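Local coordinates for protection of telomeres protein poz1 (PDB 5WE0) that binds telomeric DNA and negatively regulates telomerase and telomere length in fission yeast, at residues F60-F65 and Y219-K224; I148-A153 and K205-S210; I162-F167 and R187-K192. All blocks are in the same frame, centred on the assembly; numbering follows the deposited sequence.

The three contacts are nested along the chain. Contact 3 (162-167 with 187-192) lies within the loop closed by contact 2 (148-153 with 205-210), and contact 2 within the loop closed by contact 1 (60-65 with 219-224). Contacts 1 and 2 share helix 209-230. Their centres are about 17 Å apart, and Phe65 bridges them by touching Ile148 and Trp209. Contacts 2 and 3 are also centred about 17 Å apart and meet where Ala153 packs on Phe167. Contacts 1 and 3 do not touch, with centres about 30 Å apart. Contact 1 joins early helix 54-64 to late helix 209-230; contacts 2 and 3 tie in the helices between.

Contact 1. Residues F60-F65 and Y219-K224; sequences FIEYCF and YIQCTK
Ile220 reaches across to helix 54-64 with both of its branches. Its CD1 meets Ile61 CG2 at 3.9 Å, in an apolar contact. With CG1 beside the backbone N (chi1 -67°), CD1 is carried to Ile61, while Ile220 CG2 turns toward Glu62 and lies 3.4 Å from Glu62 OE2. Gln221 bonds through NE2 to Glu21 O, and its OE1 accepts from Lys224 NZ at 3.0 Å, in the carbonyl plane. Lys224 lies one turn after Ile220. Its extended chain meets the extended Glu62 from the opposite direction. Lys224 NZ and Glu62 OE2 form a salt bridge of 2.7 Å on the syn lone pair of the acid. Glu62 OE2 also bonds to His23 ND1, and Glu62 OE1 to Tyr24 N, so both oxygens of this buried carboxylate have partners. The lysine probably helps to keep the acid ionised. The two helix segments run nearly antiparallel, at 161°, with axes 11.8 Å apart. Long side chains therefore span the gap. This is a buried salt bridge between antiparallel helices of an all-helical domain, probably of the TRFH-like kind found in shelterin proteins.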
loop_
_atom_site.group_PDB
_atom_site.type_symbol
_atom_site.label_atom_id
_atom_site.label_comp_id
_atom_site.label_asym_id
_atom_site.label_seq_id
_atom_site.Cartn_x
_atom_site.Cartn_y
_atom_site.Cartn_z
ATOM N N PHE A 60 1.156 -2.704 6.733
ATOM C CA PHE A 60 2.045 -3.025 5.623
ATOM C C PHE A 60 2.283 -1.804 4.752
ATOM O O PHE A 60 3.424 -1.485 4.414
ATOM C CB PHE A 60 1.489 -4.154 4.761
ATOM C CG PHE A 60 2.314 -4.367 3.534
ATOM C CD1 PHE A 60 3.529 -5.035 3.612
ATOM C CD2 PHE A 60 1.939 -3.800 2.317
ATOM C CE1 PHE A 60 4.317 -5.186 2.486
ATOM C CE2 PHE A 60 2.729 -3.942 1.199
ATOM C CZ PHE A 60 3.917 -4.631 1.282
ATOM N N ILE A 61 1.212 -1.099 4.396
ATOM C CA ILE A 61 1.341 0.081 3.541
ATOM C C ILE A 61 2.183 1.153 4.228
ATOM O O ILE A 61 3.050 1.776 3.604
ATOM C CB ILE A 61 -0.060 0.618 3.163
ATOM C CG1 ILE A 61 -0.774 -0.377 2.254
ATOM C CG2 ILE A 61 0.042 2.010 2.538
ATOM C CD1 ILE A 61 0.014 -0.717 0.966
ATOM N N GLU A 62 1.926 1.400 5.521
ATOM C CA GLU A 62 2.727 2.377 6.254
ATOM C C GLU A 62 4.203 1.966 6.296
ATOM O O GLU A 62 5.095 2.814 6.190
ATOM C CB GLU A 62 2.169 2.534 7.668
ATOM C CG GLU A 62 0.742 3.121 7.698
ATOM C CD GLU A 62 0.164 3.165 9.098
ATOM O OE1 GLU A 62 0.512 2.267 9.910
ATOM O OE2 GLU A 62 -0.645 4.093 9.386
ATOM N N TYR A 63 4.480 0.671 6.477
ATOM C CA TYR A 63 5.862 0.200 6.560
ATOM C C TYR A 63 6.519 0.215 5.183
ATOM O O TYR A 63 7.583 0.813 4.996
ATOM C CB TYR A 63 5.878 -1.213 7.163
ATOM C CG TYR A 63 7.265 -1.823 7.395
ATOM C CD1 TYR A 63 8.272 -1.104 8.034
ATOM C CD2 TYR A 63 7.552 -3.127 6.990
ATOM C CE1 TYR A 63 9.533 -1.666 8.243
ATOM C CE2 TYR A 63 8.802 -3.691 7.203
ATOM C CZ TYR A 63 9.780 -2.957 7.831
ATOM O OH TYR A 63 11.007 -3.509 8.044
ATOM N N CYS A 64 5.834 -0.355 4.187
ATOM C CA CYS A 64 6.360 -0.448 2.826
ATOM C C CYS A 64 6.767 0.912 2.260
ATOM O O CYS A 64 7.825 1.046 1.631
ATOM C CB CYS A 64 5.303 -1.097 1.939
ATOM S SG CYS A 64 5.781 -1.247 0.232
ATOM N N PHE A 65 5.917 1.924 2.414
ATOM C CA PHE A 65 6.204 3.239 1.860
ATOM C C PHE A 65 6.777 4.184 2.902
ATOM O O PHE A 65 6.951 5.374 2.614
ATOM C CB PHE A 65 4.947 3.838 1.202
ATOM C CG PHE A 65 4.500 3.062 0.004
ATOM C CD1 PHE A 65 5.200 3.148 -1.187
ATOM C CD2 PHE A 65 3.429 2.193 0.087
ATOM C CE1 PHE A 65 4.826 2.395 -2.282
ATOM C CE2 PHE A 65 3.038 1.452 -1.010
ATOM C CZ PHE A 65 3.745 1.546 -2.195
ATOM N N TYR A 219 -4.321 9.620 2.814
ATOM C CA TYR A 219 -5.302 8.586 2.511
ATOM C C TYR A 219 -5.440 7.608 3.673
ATOM O O TYR A 219 -6.550 7.197 4.022
ATOM C CB TYR A 219 -4.926 7.826 1.226
ATOM C CG TYR A 219 -5.852 6.655 1.054
ATOM C CD1 TYR A 219 -7.195 6.849 0.684
ATOM C CD2 TYR A 219 -5.423 5.369 1.339
ATOM C CE1 TYR A 219 -8.063 5.774 0.579
ATOM C CE2 TYR A 219 -6.266 4.293 1.234
ATOM C CZ TYR A 219 -7.586 4.496 0.862
ATOM O OH TYR A 219 -8.413 3.400 0.786
ATOM N N ILE A 220 -4.317 7.178 4.243
ATOM C CA ILE A 220 -4.356 6.213 5.339
ATOM C C ILE A 220 -5.030 6.822 6.561
ATOM O O ILE A 220 -5.825 6.166 7.236
ATOM C CB ILE A 220 -2.930 5.712 5.651
ATOM C CG1 ILE A 220 -2.380 4.872 4.468
ATOM C CG2 ILE A 220 -2.917 4.901 6.963
ATOM C CD1 ILE A 220 -3.173 3.559 4.184
ATOM N N GLN A 221 -4.715 8.083 6.871
ATOM C CA GLN A 221 -5.287 8.738 8.047
ATOM C C GLN A 221 -6.783 8.997 7.861
ATOM O O GLN A 221 -7.575 8.839 8.801
ATOM C CB GLN A 221 -4.536 10.050 8.324
ATOM C CG GLN A 221 -3.067 9.865 8.805
ATOM C CD GLN A 221 -2.939 8.963 10.058
ATOM O OE1 GLN A 221 -2.610 7.770 9.959
ATOM N NE2 GLN A 221 -3.205 9.538 11.235
ATOM N N CYS A 222 -7.174 9.420 6.655
ATOM C CA CYS A 222 -8.579 9.596 6.319
ATOM C C CYS A 222 -9.341 8.292 6.488
ATOM O O CYS A 222 -10.394 8.249 7.142
ATOM C CB CYS A 222 -8.696 10.094 4.876
ATOM S SG CYS A 222 -10.390 10.516 4.336
ATOM N N THR A 223 -8.778 7.205 5.958
ATOM C CA THR A 223 -9.411 5.894 6.060
ATOM C C THR A 223 -9.540 5.451 7.514
ATOM O O THR A 223 -10.608 4.992 7.928
ATOM C CB THR A 223 -8.595 4.866 5.271
ATOM O OG1 THR A 223 -8.568 5.236 3.890
ATOM C CG2 THR A 223 -9.205 3.492 5.376
ATOM N N LYS A 224 -8.464 5.613 8.306
ATOM C CA LYS A 224 -8.492 5.257 9.727
ATOM C C LYS A 224 -9.593 6.003 10.456
ATOM O O LYS A 224 -10.326 5.420 11.263
ATOM C CB LYS A 224 -7.158 5.588 10.400
ATOM C CG LYS A 224 -5.998 4.635 10.181
ATOM C CD LYS A 224 -4.840 5.061 11.113
ATOM C CE LYS A 224 -3.545 4.370 10.756
ATOM N NZ LYS A 224 -2.350 5.093 11.261
#

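Contact 2. Residues I148-A153 and K205-S210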
loop_
_atom_site.group_PDB
_atom_site.type_symbol
_atom_site.label_atom_id
_atom_site.label_comp_id
_atom_site.label_asym_id
_atom_site.label_seq_id
_atom_site.Cartn_x
_atom_site.Cartn_y
_atom_site.Cartn_z
ATOM N N ILE A 148 2.047 5.574 -7.224
ATOM C CA ILE A 148 2.771 4.330 -6.995
ATOM C C ILE A 148 3.046 3.620 -8.319
ATOM O O ILE A 148 4.179 3.166 -8.578
ATOM C CB ILE A 148 1.983 3.432 -6.018
ATOM C CG1 ILE A 148 1.926 4.065 -4.611
ATOM C CG2 ILE A 148 2.555 2.016 -5.987
ATOM C CD1 ILE A 148 0.828 3.497 -3.692
ATOM N N CYS A 149 2.012 3.506 -9.174
ATOM C CA CYS A 149 2.172 2.837 -10.472
ATOM C C CYS A 149 3.175 3.562 -11.360
ATOM O O CYS A 149 3.959 2.931 -12.073
ATOM C CB CYS A 149 0.833 2.765 -11.209
ATOM S SG CYS A 149 -0.408 1.818 -10.346
ATOM N N ARG A 150 3.121 4.884 -11.368
ATOM C CA ARG A 150 4.029 5.657 -12.192
ATOM C C ARG A 150 5.472 5.507 -11.709
ATOM O O ARG A 150 6.401 5.351 -12.518
ATOM C CB ARG A 150 3.591 7.114 -12.184
ATOM C CG ARG A 150 4.337 7.933 -13.192
ATOM C CD ARG A 150 3.410 8.934 -13.842
ATOM N NE ARG A 150 3.768 10.243 -13.321
ATOM C CZ ARG A 150 3.298 11.393 -13.772
ATOM N NH1 ARG A 150 3.726 12.524 -13.226
ATOM N NH2 ARG A 150 2.414 11.404 -14.759
ATOM N N TRP A 151 5.686 5.539 -10.391
ATOM C CA TRP A 151 7.058 5.402 -9.908
ATOM C C TRP A 151 7.588 3.985 -10.084
ATOM O O TRP A 151 8.786 3.815 -10.357
ATOM C CB TRP A 151 7.149 5.870 -8.459
ATOM C CG TRP A 151 7.332 7.372 -8.440
ATOM C CD1 TRP A 151 6.398 8.335 -8.772
ATOM C CD2 TRP A 151 8.540 8.076 -8.144
ATOM N NE1 TRP A 151 6.957 9.593 -8.674
ATOM C CE2 TRP A 151 8.268 9.459 -8.288
ATOM C CE3 TRP A 151 9.816 7.673 -7.750
ATOM C CZ2 TRP A 151 9.227 10.432 -8.040
ATOM C CZ3 TRP A 151 10.780 8.638 -7.534
ATOM C CH2 TRP A 151 10.482 10.006 -7.673
ATOM N N MET A 152 6.718 2.967 -9.993
ATOM C CA MET A 152 7.115 1.617 -10.389
ATOM C C MET A 152 7.493 1.578 -11.870
ATOM O O MET A 152 8.511 0.987 -12.244
ATOM C CB MET A 152 5.993 0.618 -10.099
ATOM C CG MET A 152 6.380 -0.849 -10.286
ATOM S SD MET A 152 7.652 -1.354 -9.105
ATOM C CE MET A 152 9.035 -1.789 -10.169
ATOM N N ALA A 153 6.698 2.225 -12.721
ATOM C CA ALA A 153 7.037 2.312 -14.139
ATOM C C ALA A 153 8.371 3.020 -14.343
ATOM O O ALA A 153 9.215 2.548 -15.110
ATOM C CB ALA A 153 5.928 3.040 -14.901
ATOM N N LYS A 205 10.690 15.169 -11.744
ATOM C CA LYS A 205 10.688 16.555 -11.281
ATOM C C LYS A 205 9.289 17.164 -11.367
ATOM O O LYS A 205 8.889 17.935 -10.486
ATOM C CB LYS A 205 11.703 17.379 -12.079
ATOM C CG LYS A 205 13.161 17.179 -11.616
ATOM C CD LYS A 205 13.434 17.894 -10.278
ATOM C CE LYS A 205 14.858 17.652 -9.759
ATOM N NZ LYS A 205 15.911 17.681 -10.836
ATOM N N LYS A 206 8.528 16.818 -12.409
ATOM C CA LYS A 206 7.147 17.281 -12.561
ATOM C C LYS A 206 6.215 16.748 -11.476
ATOM O O LYS A 206 5.091 17.245 -11.341
ATOM C CB LYS A 206 6.605 16.854 -13.930
ATOM C CG LYS A 206 6.442 17.969 -14.952
ATOM C CD LYS A 206 6.159 17.403 -16.357
ATOM C CE LYS A 206 7.406 17.478 -17.240
ATOM N NZ LYS A 206 7.412 16.492 -18.371
ATOM N N MET A 207 6.645 15.750 -10.711
ATOM C CA MET A 207 5.727 15.004 -9.869
ATOM C C MET A 207 6.509 14.278 -8.774
ATOM O O MET A 207 6.576 13.040 -8.768
ATOM C CB MET A 207 4.920 14.030 -10.731
ATOM C CG MET A 207 3.602 13.672 -10.082
ATOM S SD MET A 207 2.326 14.940 -10.247
ATOM C CE MET A 207 2.626 15.960 -8.805
ATOM N N PRO A 208 7.116 15.013 -7.839
ATOM C CA PRO A 208 8.095 14.395 -6.934
ATOM C C PRO A 208 7.439 13.406 -5.995
ATOM O O PRO A 208 6.246 13.494 -5.696
ATOM C CB PRO A 208 8.687 15.587 -6.168
ATOM C CG PRO A 208 7.625 16.637 -6.243
ATOM C CD PRO A 208 6.973 16.458 -7.594
ATOM N N TRP A 209 8.237 12.443 -5.529
ATOM C CA TRP A 209 7.670 11.434 -4.649
ATOM C C TRP A 209 7.091 12.042 -3.374
ATOM O O TRP A 209 6.146 11.483 -2.805
ATOM C CB TRP A 209 8.696 10.358 -4.292
ATOM C CG TRP A 209 8.057 9.374 -3.400
ATOM C CD1 TRP A 209 8.243 9.238 -2.056
ATOM C CD2 TRP A 209 7.022 8.448 -3.763
ATOM N NE1 TRP A 209 7.404 8.258 -1.556
ATOM C CE2 TRP A 209 6.644 7.757 -2.583
ATOM C CE3 TRP A 209 6.384 8.130 -4.966
ATOM C CZ2 TRP A 209 5.660 6.754 -2.579
ATOM C CZ3 TRP A 209 5.395 7.132 -4.956
ATOM C CH2 TRP A 209 5.061 6.453 -3.775
ATOM N N SER A 210 7.609 13.194 -2.929
ATOM C CA SER A 210 7.111 13.788 -1.690
ATOM C C SER A 210 5.609 14.075 -1.760
ATOM O O SER A 210 4.931 14.026 -0.734
ATOM C CB SER A 210 7.852 15.083 -1.368
ATOM O OG SER A 210 7.672 16.010 -2.422
#
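Trp151 and Trp209 have CA atoms 8.0 Å apart, where helix 130-157 passes the short turn between helix 193-206 and helix 209-230. Their indoles carry the contact. The edge of Trp209 points at one face of Trp151 in an edge-to-face pair. The five-membered ring of Trp151 and the six-membered ring of Trp209 have planes at 66°. The nearest ring atoms are Trp209 CE3 and Trp151 CG, 3.7 Å apart. The backbone sets Trp209 CB over the six-membered ring of Trp151; with chi1 at 180° the indole then swings its CE3 edge over the five-membered ring on the same face. This CB makes a CH-pi contact 3.9 Å from the centroid of the Trp151 six-membered ring. One tryptophan thus presses on both rings of the other. The far end of Trp209 also reaches helix 130-157, with Trp209 CH2 4.0 Å from Ile148 CG1. That aliphatic carbon sits at the indole edge.

The turn itself meets the edge of Trp151. Met207 O lies in the ring plane and accepts a weak hydrogen bond of 3.5 Å from Trp151 NE1. The N-H...O angle is 147°. Arg150 crosses Met207 at about a right angle. Its NH1 approaches Met207 CB at 3.1 Å, near the guanidinium plane. This buried nitrogen has no polar partner in the model, whereas Arg150 NH2 makes a weak hydrogen bond to the backbone of another protein's chain.

Further rings extend the group. Phe154 meets Trp151 edge-to-face, and Trp91 does the same with Trp209. The result is an aromatic cluster at an interhelical turn, which joins the start of helix 209-230 to the C-terminal part of helix 130-157.

Contact 3. Residues I162-F167 and R187-K192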
loop_
_atom_site.group_PDB
_atom_site.type_symbol
_atom_site.label_atom_id
_atom_site.label_comp_id
_atom_site.label_asym_id
_atom_site.label_seq_id
_atom_site.Cartn_x
_atom_site.Cartn_y
_atom_site.Cartn_z
ATOM N N ILE A 162 15.857 -3.339 -20.001
ATOM C CA ILE A 162 14.535 -3.325 -19.391
ATOM C C ILE A 162 14.009 -4.744 -19.264
ATOM O O ILE A 162 14.163 -5.566 -20.177
ATOM C CB ILE A 162 13.566 -2.473 -20.227
ATOM C CG1 ILE A 162 13.892 -0.999 -20.085
ATOM C CG2 ILE A 162 12.100 -2.720 -19.815
ATOM C CD1 ILE A 162 12.836 -0.110 -20.694
ATOM N N ASP A 163 13.351 -5.028 -18.140
ATOM C CA ASP A 163 12.623 -6.280 -17.944
ATOM C C ASP A 163 11.231 -6.130 -18.558
ATOM O O ASP A 163 10.247 -5.826 -17.873
ATOM C CB ASP A 163 12.587 -6.601 -16.457
ATOM C CG ASP A 163 11.830 -7.857 -16.136
ATOM O OD1 ASP A 163 11.176 -8.433 -17.035
ATOM O OD2 ASP A 163 11.900 -8.274 -14.956
ATOM N N HIS A 164 11.141 -6.387 -19.870
ATOM C CA HIS A 164 9.925 -6.066 -20.620
ATOM C C HIS A 164 8.762 -6.955 -20.231
ATOM O O HIS A 164 7.604 -6.531 -20.325
ATOM C CB HIS A 164 10.161 -6.161 -22.124
ATOM C CG HIS A 164 10.659 -4.891 -22.727
ATOM N ND1 HIS A 164 11.960 -4.728 -23.156
ATOM C CD2 HIS A 164 10.035 -3.710 -22.955
ATOM C CE1 HIS A 164 12.113 -3.505 -23.632
ATOM N NE2 HIS A 164 10.960 -2.864 -23.517
ATOM N N ILE A 165 9.040 -8.198 -19.843
ATOM C CA ILE A 165 7.968 -9.127 -19.510
ATOM C C ILE A 165 7.229 -8.671 -18.254
ATOM O O ILE A 165 5.997 -8.542 -18.247
ATOM C CB ILE A 165 8.548 -10.544 -19.355
ATOM C CG1 ILE A 165 8.914 -11.101 -20.741
ATOM C CG2 ILE A 165 7.560 -11.446 -18.590
ATOM C CD1 ILE A 165 9.795 -12.316 -20.713
ATOM N N ASN A 166 7.972 -8.416 -17.173
ATOM C CA ASN A 166 7.356 -7.936 -15.939
ATOM C C ASN A 166 6.827 -6.518 -16.082
ATOM O O ASN A 166 5.784 -6.182 -15.504
ATOM C CB ASN A 166 8.369 -8.022 -14.818
ATOM C CG ASN A 166 8.650 -9.446 -14.427
ATOM O OD1 ASN A 166 7.742 -10.278 -14.366
ATOM N ND2 ASN A 166 9.919 -9.758 -14.229
ATOM N N PHE A 167 7.516 -5.687 -16.868
ATOM C CA PHE A 167 7.017 -4.349 -17.154
ATOM C C PHE A 167 5.622 -4.418 -17.764
ATOM O O PHE A 167 4.706 -3.688 -17.357
ATOM C CB PHE A 167 7.980 -3.630 -18.105
ATOM C CG PHE A 167 7.686 -2.171 -18.274
ATOM C CD1 PHE A 167 7.095 -1.452 -17.259
ATOM C CD2 PHE A 167 7.939 -1.538 -19.469
ATOM C CE1 PHE A 167 6.808 -0.109 -17.426
ATOM C CE2 PHE A 167 7.654 -0.207 -19.643
ATOM C CZ PHE A 167 7.094 0.511 -18.625
ATOM N N ARG A 187 6.070 2.604 -26.162
ATOM C CA ARG A 187 7.053 3.216 -27.051
ATOM C C ARG A 187 8.300 3.631 -26.284
ATOM O O ARG A 187 9.429 3.405 -26.735
ATOM C CB ARG A 187 6.461 4.436 -27.759
ATOM C CG ARG A 187 5.577 4.154 -28.963
ATOM C CD ARG A 187 5.405 5.436 -29.756
ATOM N NE ARG A 187 4.853 6.488 -28.911
ATOM C CZ ARG A 187 3.555 6.728 -28.803
ATOM N NH1 ARG A 187 2.709 5.980 -29.495
ATOM N NH2 ARG A 187 3.106 7.696 -28.013
ATOM N N LEU A 188 8.106 4.241 -25.124
ATOM C CA LEU A 188 9.207 4.789 -24.349
ATOM C C LEU A 188 10.127 3.707 -23.794
ATOM O O LEU A 188 11.335 3.940 -23.638
ATOM C CB LEU A 188 8.617 5.605 -23.219
ATOM C CG LEU A 188 9.542 5.998 -22.100
ATOM C CD1 LEU A 188 10.688 6.850 -22.644
ATOM C CD2 LEU A 188 8.667 6.714 -21.161
ATOM N N SER A 189 9.587 2.518 -23.517
ATOM C CA SER A 189 10.426 1.408 -23.102
ATOM C C SER A 189 11.353 0.967 -24.221
ATOM O O SER A 189 12.368 0.315 -23.950
ATOM C CB SER A 189 9.556 0.242 -22.639
ATOM O OG SER A 189 8.954 -0.430 -23.734
ATOM N N LYS A 190 11.044 1.328 -25.465
ATOM C CA LYS A 190 11.895 0.980 -26.594
ATOM C C LYS A 190 12.894 2.074 -26.961
ATOM O O LYS A 190 13.820 1.788 -27.724
ATOM C CB LYS A 190 11.030 0.612 -27.808
ATOM C CG LYS A 190 10.201 -0.653 -27.578
ATOM C CD LYS A 190 11.112 -1.883 -27.462
ATOM C CE LYS A 190 10.462 -3.019 -26.664
ATOM N NZ LYS A 190 9.084 -3.369 -27.122
ATOM N N HIS A 191 12.739 3.304 -26.444
ATOM C CA HIS A 191 13.807 4.295 -26.540
ATOM C C HIS A 191 15.079 3.780 -25.878
ATOM O O HIS A 191 15.064 2.858 -25.052
ATOM C CB HIS A 191 13.440 5.628 -25.872
ATOM C CG HIS A 191 12.460 6.465 -26.631
ATOM N ND1 HIS A 191 12.325 6.398 -28.000
ATOM C CD2 HIS A 191 11.608 7.434 -26.215
ATOM C CE1 HIS A 191 11.407 7.266 -28.391
ATOM N NE2 HIS A 191 10.959 7.910 -27.328
ATOM N N LYS A 192 16.190 4.426 -26.217
ATOM C CA LYS A 192 17.463 4.009 -25.673
ATOM C C LYS A 192 17.634 4.594 -24.261
ATOM O O LYS A 192 16.912 5.501 -23.844
ATOM C CB LYS A 192 18.569 4.384 -26.673
ATOM C CG LYS A 192 19.990 3.796 -26.500
ATOM C CD LYS A 192 20.170 2.503 -25.618
ATOM C CE LYS A 192 19.253 1.332 -25.860
ATOM N NZ LYS A 192 19.556 0.196 -24.945
#
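His164 and Ser189 make the polar part of this contact. His164 NE2 gives a hydrogen bond to Ser189 OG at 3.2 Å, and the oxygen lies in the plane of the imidazole. Ser189 OG stands between the backbone N and the carbonyl carbon (chi1 75°), which turns it to the imidazole edge. Lys190 comes to the same ring with its aliphatic chain. Its CE is 3.2 Å from His164 NE2 and approaches obliquely. Two apolar groups close on the serine. Phe167 sets its ring edge against it, with CE2 3.6 Å from Ser189 CB. Ile162 CD1 lies 3.3 Å from Ser189 O and also packs on Ser189 CB.

A second shell holds these groups in position. Ser189 OG also bonds to Gln186 O, three residues earlier, which helps to fix its rotation. Ile162 CG2 sits over the centre of one face of the His164 ring, 3.7 Å above its plane. Asp163 is the N-cap of helix 164-174, which carries His164 and Phe167. Its OD1 takes a capping bond of 3.2 Å from Asn166 N, met from above the carboxylate plane, and its OD2 accepts from Asn166 ND2 at 2.6 Å. With an alanine at His164, Ser189 OG is likely to lose the N-H it accepts, and Ile162 CG2 the ring face beneath it.

The contact joins the beginning of helix 164-174 to the chain at the end of helix 179-188. Leu157 of helix 130-157 packs against Phe167, Leu188 and Ser189, while Ile162 also touches Arg196 of helix 193-206.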